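Long-range contact in type II restriction enzyme AgeI (Thalassobius gelatinovorus, PDB 5DWA), which recognises the double-stranded DNA sequence 5'-ACCGGT-3' and cuts it after the first A, working as a type II restriction endonuclease: residues L127-V132 / G151-A156. Residues are numbered along the deposited sequence; the frame is centred on the assembly and turned at random.
Sequences LTRMGV and GRSPDA
The backbone carbonyl O of S153 is gripped side-on by the guanidinium of R129. R129 NE lies 2.9 Å from S153 O, in the carbonyl plane. R129 NH2 reaches the same S153 O at 2.9 Å but sits above that plane. The oxygen stays 2° from the guanidinium plane, so both N-H groups share it from one edge, each along a bent bond. A bend at chi3 (62°) turns the R129 chain so that this edge faces the loop. Nearer the backbone, R129 CB packs on S153 CB at 3.8 Å. R129 NH1 forms a salt bridge with E146 of strand 143-148, which probably holds the group against turning. Replacing R129 by alanine would probably take both of these donors from S153 O and break the salt bridge to E146. D155 is close by, but its carboxylate pairs with R114.

A second arginine, R152, reaches from the loop to the helix. R152 NH1 donates to M130 O over 3.1 Å in a bent bond, the nitrogen tilted out of the carbonyl plane. Its aliphatic part runs past the helix end, with R152 CG 3.1 Å from R129 O. R152 NH2 hydrogen-bonds to E188 O. G131, with positive phi, closes a Schellman motif. The contact thus joins the C-terminal end of helix 123-130 to the loop linking antiparallel strands 143-148 and 159-168, on the protein surface, beside the mixed sheet of this PD-(D/E)XK nuclease.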
# COMPACT_ATOMS: atom_id res chain seq x y z
N LEU A 127 -3.50 -5.19 -21.46
CA LEU A 127 -4.74 -4.52 -21.07
C LEU A 127 -5.59 -4.17 -22.29
O LEU A 127 -6.81 -4.26 -22.24
CB LEU A 127 -4.44 -3.26 -20.25
CG LEU A 127 -3.78 -3.54 -18.90
CD1 LEU A 127 -3.51 -2.25 -18.13
CD2 LEU A 127 -4.63 -4.50 -18.08
N THR A 128 -4.93 -3.78 -23.37
CA THR A 128 -5.63 -3.45 -24.61
C THR A 128 -6.34 -4.68 -25.16
O THR A 128 -7.51 -4.61 -25.57
CB THR A 128 -4.68 -2.90 -25.67
OG1 THR A 128 -4.09 -1.69 -25.18
CG2 THR A 128 -5.43 -2.61 -26.98
N ARG A 129 -5.63 -5.80 -25.17
CA ARG A 129 -6.20 -7.05 -25.65
C ARG A 129 -7.31 -7.53 -24.72
O ARG A 129 -8.27 -8.15 -25.18
CB ARG A 129 -5.10 -8.11 -25.80
CG ARG A 129 -4.07 -7.76 -26.86
CD ARG A 129 -2.91 -8.74 -26.85
NE ARG A 129 -3.36 -10.10 -27.16
CZ ARG A 129 -3.02 -11.19 -26.47
NH1 ARG A 129 -2.24 -11.09 -25.39
NH2 ARG A 129 -3.49 -12.37 -26.84
N MET A 130 -7.20 -7.22 -23.43
CA MET A 130 -8.24 -7.53 -22.46
C MET A 130 -9.50 -6.71 -22.66
O MET A 130 -10.58 -7.09 -22.22
CB MET A 130 -7.74 -7.30 -21.03
CG MET A 130 -6.90 -8.41 -20.46
SD MET A 130 -6.51 -8.05 -18.75
CE MET A 130 -5.24 -9.27 -18.45
N GLY A 131 -9.34 -5.55 -23.29
CA GLY A 131 -10.44 -4.62 -23.48
C GLY A 131 -10.68 -3.75 -22.27
O GLY A 131 -11.79 -3.27 -22.07
N VAL A 132 -9.64 -3.54 -21.45
CA VAL A 132 -9.78 -2.74 -20.24
C VAL A 132 -8.78 -1.59 -20.14
O VAL A 132 -8.67 -0.94 -19.09
CB VAL A 132 -9.65 -3.60 -18.94
CG1 VAL A 132 -10.75 -4.65 -18.87
CG2 VAL A 132 -8.27 -4.25 -18.84
N GLY A 151 -10.57 -16.91 -26.14
CA GLY A 151 -10.30 -15.57 -25.67
C GLY A 151 -10.41 -14.49 -26.72
O GLY A 151 -10.98 -14.71 -27.80
N ARG A 152 -9.87 -13.32 -26.42
CA ARG A 152 -9.97 -12.20 -27.34
C ARG A 152 -8.59 -11.73 -27.80
O ARG A 152 -7.58 -11.96 -27.13
CB ARG A 152 -10.75 -11.04 -26.70
CG ARG A 152 -10.20 -10.59 -25.37
CD ARG A 152 -11.20 -9.75 -24.57
NE ARG A 152 -12.23 -10.57 -23.94
CZ ARG A 152 -13.11 -10.12 -23.05
NH1 ARG A 152 -13.08 -8.85 -22.66
NH2 ARG A 152 -14.01 -10.94 -22.53
N SER A 153 -8.55 -11.12 -28.99
CA SER A 153 -7.31 -10.65 -29.60
C SER A 153 -6.17 -11.67 -29.62
O SER A 153 -5.10 -11.41 -29.08
CB SER A 153 -6.83 -9.38 -28.88
OG SER A 153 -7.79 -8.35 -29.01
N PRO A 154 -6.38 -12.82 -30.28
CA PRO A 154 -5.34 -13.87 -30.29
C PRO A 154 -4.01 -13.38 -30.85
O PRO A 154 -4.00 -12.57 -31.79
CB PRO A 154 -5.95 -14.95 -31.20
CG PRO A 154 -7.00 -14.25 -32.01
CD PRO A 154 -7.55 -13.19 -31.11
N ASP A 155 -2.89 -13.83 -30.28
CA ASP A 155 -1.58 -13.43 -30.79
C ASP A 155 -1.21 -14.29 -32.00
O ASP A 155 -2.06 -15.01 -32.53
CB ASP A 155 -0.49 -13.52 -29.70
CG ASP A 155 -0.27 -14.93 -29.16
OD1 ASP A 155 -0.71 -15.93 -29.77
OD2 ASP A 155 0.38 -15.04 -28.09
N ALA A 156 0.04 -14.20 -32.42
CA ALA A 156 0.51 -14.91 -33.61
C ALA A 156 0.32 -16.42 -33.51
O ALA A 156 0.13 -17.09 -34.53
CB ALA A 156 1.96 -14.57 -33.88